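Local coordinates for amidohydrolase (Pseudomonas aeruginosa, PDB 2I5G), which belongs to the membrane dipeptidase (M19) family of TIM-barrel amidohydrolases and may act as a metal-dependent dipeptidase, at residues D14-A19 / Y178-P183; G91-H96 / L157-S162. The protein carries 2 engineered substitutions. All coordinates share one frame; numbering follows the deposited sequence.

Contact 1: D14-A19 / Y178-P183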
# COMPACT_ATOMS: atom_id res chain seq x y z
N ASP A 14 1.25 -23.75 -18.86
CA ASP A 14 1.30 -23.79 -17.40
C ASP A 14 1.02 -22.41 -16.85
O ASP A 14 1.73 -21.46 -17.14
CB ASP A 14 2.67 -24.28 -16.93
CG ASP A 14 2.72 -24.49 -15.42
OD1 ASP A 14 3.69 -25.11 -14.95
OD2 ASP A 14 1.79 -24.03 -14.72
N GLY A 15 -0.02 -22.32 -16.03
CA GLY A 15 -0.42 -21.06 -15.44
C GLY A 15 0.57 -20.37 -14.51
O GLY A 15 0.45 -19.17 -14.27
N LEU A 16 1.53 -21.12 -13.97
CA LEU A 16 2.50 -20.50 -13.08
C LEU A 16 3.79 -21.27 -12.85
O LEU A 16 3.78 -22.44 -12.47
CB LEU A 16 1.88 -20.22 -11.71
CG LEU A 16 2.75 -19.19 -10.98
CD1 LEU A 16 2.18 -17.80 -11.25
CD2 LEU A 16 2.78 -19.47 -9.50
N ILE A 17 4.90 -20.56 -13.05
CA ILE A 17 6.22 -21.13 -12.87
C ILE A 17 7.17 -20.06 -12.32
O ILE A 17 7.26 -18.97 -12.88
CB ILE A 17 6.76 -21.70 -14.20
CG1 ILE A 17 6.00 -22.97 -14.56
CG2 ILE A 17 8.25 -22.00 -14.08
CD1 ILE A 17 6.48 -23.65 -15.83
N ILE A 18 7.84 -20.37 -11.21
CA ILE A 18 8.82 -19.50 -10.56
C ILE A 18 10.05 -20.36 -10.32
O ILE A 18 10.37 -20.70 -9.19
CB ILE A 18 8.38 -18.96 -9.18
CG1 ILE A 18 7.52 -20.00 -8.45
CG2 ILE A 18 7.68 -17.65 -9.33
CD1 ILE A 18 6.13 -20.18 -9.02
N ALA A 19 10.72 -20.72 -11.41
CA ALA A 19 11.91 -21.55 -11.33
C ALA A 19 13.14 -20.68 -11.50
O ALA A 19 13.05 -19.57 -12.01
CB ALA A 19 11.87 -22.60 -12.43
N TYR A 178 -7.53 -17.55 -11.16
CA TYR A 178 -6.80 -18.02 -9.99
C TYR A 178 -5.79 -18.91 -10.69
O TYR A 178 -5.94 -20.14 -10.72
CB TYR A 178 -7.67 -18.89 -9.07
CG TYR A 178 -8.68 -18.15 -8.23
CD1 TYR A 178 -8.34 -16.97 -7.56
CD2 TYR A 178 -9.97 -18.65 -8.06
CE1 TYR A 178 -9.27 -16.31 -6.75
CE2 TYR A 178 -10.90 -18.00 -7.25
CZ TYR A 178 -10.54 -16.83 -6.60
OH TYR A 178 -11.46 -16.20 -5.80
N SER A 179 -4.78 -18.29 -11.30
CA SER A 179 -3.74 -19.00 -12.04
C SER A 179 -3.24 -20.27 -11.37
O SER A 179 -2.95 -21.25 -12.05
CB SER A 179 -2.54 -18.07 -12.31
OG SER A 179 -1.91 -17.67 -11.10
N HIS A 180 -3.14 -20.25 -10.04
CA HIS A 180 -2.67 -21.42 -9.32
C HIS A 180 -3.23 -21.54 -7.90
O HIS A 180 -2.84 -20.81 -7.00
CB HIS A 180 -1.13 -21.43 -9.27
CG HIS A 180 -0.53 -20.23 -8.59
ND1 HIS A 180 -0.63 -18.95 -9.10
CD2 HIS A 180 0.20 -20.13 -7.46
CE1 HIS A 180 0.02 -18.12 -8.30
NE2 HIS A 180 0.53 -18.81 -7.30
N CYS A 181 -4.16 -22.48 -7.71
CA CYS A 181 -4.75 -22.68 -6.40
C CYS A 181 -5.32 -24.09 -6.24
O CYS A 181 -5.35 -24.87 -7.19
CB CYS A 181 -5.87 -21.67 -6.16
SG CYS A 181 -7.26 -21.95 -7.26
N LEU A 182 -5.77 -24.40 -5.04
CA LEU A 182 -6.33 -25.70 -4.75
C LEU A 182 -7.60 -25.56 -3.93
O LEU A 182 -7.79 -24.58 -3.23
CB LEU A 182 -5.31 -26.55 -4.00
CG LEU A 182 -4.20 -27.11 -4.88
CD1 LEU A 182 -3.15 -27.81 -4.03
CD2 LEU A 182 -4.81 -28.07 -5.89
N PRO A 183 -8.50 -26.56 -4.01
CA PRO A 183 -9.77 -26.56 -3.29
C PRO A 183 -9.62 -26.75 -1.78
O PRO A 183 -8.96 -27.67 -1.33
CB PRO A 183 -10.52 -27.71 -3.94
CG PRO A 183 -9.42 -28.69 -4.16
CD PRO A 183 -8.32 -27.84 -4.74

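Contact 2: G91-H96 / L157-S162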
# COMPACT_ATOMS: atom_id res chain seq x y z
N GLY A 91 4.76 -12.60 -16.13
CA GLY A 91 3.71 -12.36 -15.15
C GLY A 91 4.21 -11.77 -13.84
O GLY A 91 5.38 -11.93 -13.46
N PHE A 92 3.32 -11.06 -13.15
CA PHE A 92 3.63 -10.46 -11.85
C PHE A 92 2.73 -11.15 -10.83
O PHE A 92 1.55 -11.41 -11.11
CB PHE A 92 3.27 -8.97 -11.79
CG PHE A 92 4.10 -8.09 -12.67
CD1 PHE A 92 5.13 -8.61 -13.44
CD2 PHE A 92 3.85 -6.73 -12.71
CE1 PHE A 92 5.91 -7.77 -14.23
CE2 PHE A 92 4.63 -5.88 -13.49
CZ PHE A 92 5.66 -6.40 -14.25
N GLN A 93 3.26 -11.45 -9.66
CA GLN A 93 2.43 -12.06 -8.64
C GLN A 93 2.06 -10.98 -7.63
O GLN A 93 1.64 -11.27 -6.51
CB GLN A 93 3.15 -13.23 -7.98
CG GLN A 93 3.12 -14.49 -8.82
CD GLN A 93 3.13 -15.76 -7.99
OE1 GLN A 93 2.27 -15.96 -7.12
NE2 GLN A 93 4.11 -16.62 -8.25
N ASN A 94 2.22 -9.73 -8.04
CA ASN A 94 1.90 -8.60 -7.17
C ASN A 94 1.70 -7.34 -8.02
O ASN A 94 2.44 -7.10 -8.96
CB ASN A 94 3.04 -8.36 -6.18
CG ASN A 94 2.60 -7.56 -4.97
OD1 ASN A 94 1.64 -6.79 -5.03
ND2 ASN A 94 3.31 -7.73 -3.86
N ALA A 95 0.69 -6.56 -7.67
CA ALA A 95 0.41 -5.32 -8.39
C ALA A 95 1.33 -4.21 -7.87
O ALA A 95 1.35 -3.11 -8.41
CB ALA A 95 -1.04 -4.92 -8.20
N HIS A 96 2.09 -4.52 -6.82
CA HIS A 96 2.98 -3.56 -6.20
C HIS A 96 3.99 -2.95 -7.17
O HIS A 96 4.46 -1.82 -6.95
CB HIS A 96 3.72 -4.20 -5.02
CG HIS A 96 4.54 -3.24 -4.23
ND1 HIS A 96 4.00 -2.12 -3.62
CD2 HIS A 96 5.87 -3.20 -3.97
CE1 HIS A 96 4.96 -1.44 -3.03
NE2 HIS A 96 6.11 -2.07 -3.23
N LEU A 157 -5.83 -13.73 -9.07
CA LEU A 157 -6.23 -13.64 -7.66
C LEU A 157 -5.85 -14.82 -6.78
O LEU A 157 -6.36 -14.95 -5.67
CB LEU A 157 -7.74 -13.44 -7.58
CG LEU A 157 -8.33 -12.26 -8.35
CD1 LEU A 157 -9.82 -12.46 -8.46
CD2 LEU A 157 -7.99 -10.94 -7.66
N SER A 158 -4.94 -15.67 -7.25
CA SER A 158 -4.54 -16.83 -6.45
C SER A 158 -4.13 -16.50 -5.00
O SER A 158 -4.54 -17.18 -4.07
CB SER A 158 -3.38 -17.57 -7.13
OG SER A 158 -3.81 -18.18 -8.34
N HIS A 159 -3.33 -15.45 -4.83
CA HIS A 159 -2.85 -15.05 -3.51
C HIS A 159 -3.65 -13.92 -2.86
O HIS A 159 -3.32 -13.45 -1.77
CB HIS A 159 -1.36 -14.66 -3.60
CG HIS A 159 -0.45 -15.79 -3.97
ND1 HIS A 159 0.17 -16.59 -3.03
CD2 HIS A 159 -0.06 -16.27 -5.18
CE1 HIS A 159 0.91 -17.50 -3.64
NE2 HIS A 159 0.78 -17.33 -4.95
N VAL A 160 -4.72 -13.47 -3.53
CA VAL A 160 -5.55 -12.40 -2.99
C VAL A 160 -6.62 -12.95 -2.04
O VAL A 160 -7.13 -14.05 -2.24
CB VAL A 160 -6.24 -11.59 -4.11
CG1 VAL A 160 -7.04 -10.44 -3.52
CG2 VAL A 160 -5.20 -11.05 -5.08
N GLY A 161 -6.93 -12.18 -0.99
CA GLY A 161 -7.93 -12.60 -0.02
C GLY A 161 -9.31 -12.67 -0.65
O GLY A 161 -9.51 -12.20 -1.77
N SER A 162 -10.26 -13.23 0.09
CA SER A 162 -11.63 -13.39 -0.40
C SER A 162 -12.42 -12.09 -0.62
O SER A 162 -13.08 -11.95 -1.65
CB SER A 162 -12.42 -14.31 0.54
OG SER A 162 -12.46 -13.76 1.84
O HOH W 1 3.61 -18.72 -5.72

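Contact 1: D14-A19 / Y178-P183
Leu-16 lays its side chain over one face of the His-180 imidazole, and this CH-pi contact is the tightly packed half of the interface. CD2 lies above the middle of the ring, 8° off its normal, while the other methyl flanks the ring, Leu-16 CD1 standing 3.7 Å from His-180 CE1. Leu-16 CB fills in lower down, 3.8 Å from His-180 ND1. CG of Leu-16 is anti to the backbone N (chi1 -162°), which swings the isobutyl group toward the histidine.

What fixes the ring is its own neighbourhood: Ser-179 OG and His-180 ND1 are hydrogen-bonded at 2.7 Å, and His-180 NE2 is probably hydrogen-bonded to His-159 NE2. The two bonds restrain rotation about CB-CG of His-180. The backbone of Leu-16 is held by an Asx turn, its N donating to Asp-14 OD2 at 3.0 Å from above the carboxylate plane.

The packing is looser beside Ser-179, where Gly-15 O meets Ser-179 CB at 3.7 Å and no hydrogen bond crosses between the segments. Beyond Leu-16 the chain leaves the histidine; partly exposed Ile-18 rests on Thr-40 and Asp-249 instead. Strands 13-17 and 177-181, not paired with each other, bring their ends together at the C-terminal mouth of the TIM barrel, consistent with the region where M19 relatives hold their metals.

Contact 2: G91-H96 / L157-S162
At the mouth of the TIM barrel, where M19 dipeptidases carry their metal site, Gln-93 and His-159 bring their side chains together from the loops after strands 86-92 and 154-156, which flank strand 113-117. The meeting falls on one atom of the glutamine: its carbonyl oxygen OE1 comes to 3.0 Å from both NE2 and CD2 of His-159, approaching the imidazole obliquely. The angle at NE2 is too poor for a hydrogen bond, and the amide and ring planes are turned 42° apart.

A water links the two polar ends instead. It lies 3.2 Å from His-159 NE2 in a bond of undecided direction, and takes a weak one from Gln-93 NE2 at 3.3 Å. The strongest partner of His-159 NE2 is His-180 NE2, and Gln-93 NE2 also bonds to Thr-40 OG1, so both groups are held by residues of other strands. His-159 has CG anti to its carbonyl carbon (chi1 -65°), which sends the ring from its turn toward the glutamine.

Backbone turns shape both sides. Leu-157 to Val-160 form a type I turn, closed by Val-160 N to Leu-157 O at 3.1 Å, and Asn-94 OD1 accepts from His-96 N at 2.9 Å in an Asx turn. Gln-117, at the end of strand 113-117, joins the two loops by bonding Gln-93 O and His-159 N. Strand 86-92 pairs with 36-40 and 113-117, while the 157-162 loop leads from strand 154-156 into helix 162-171, against which Leu-157 packs.

Overall arrangement
Contacts 1 and 2 have centres about 11 Å apart and are joined by two probable hydrogen bonds. One is within the histidine pair, where His-180 NE2 and His-159 NE2 are 2.8 Å apart. The second joins the backbone of contact 1 to a side chain of contact 2, His-180 N to Ser-158 OG at 2.8 Å. Along the chain, contact 2 is nested within the loop that contact 1 closes. Together the four segments bring the ends of strands 13-17, 86-92 and 177-181 and the loop after 154-156 around one polar centre, consistent with the M19 active-site region. Contact 1 adds the apolar Leu-16, contact 2 an amide and a bound water.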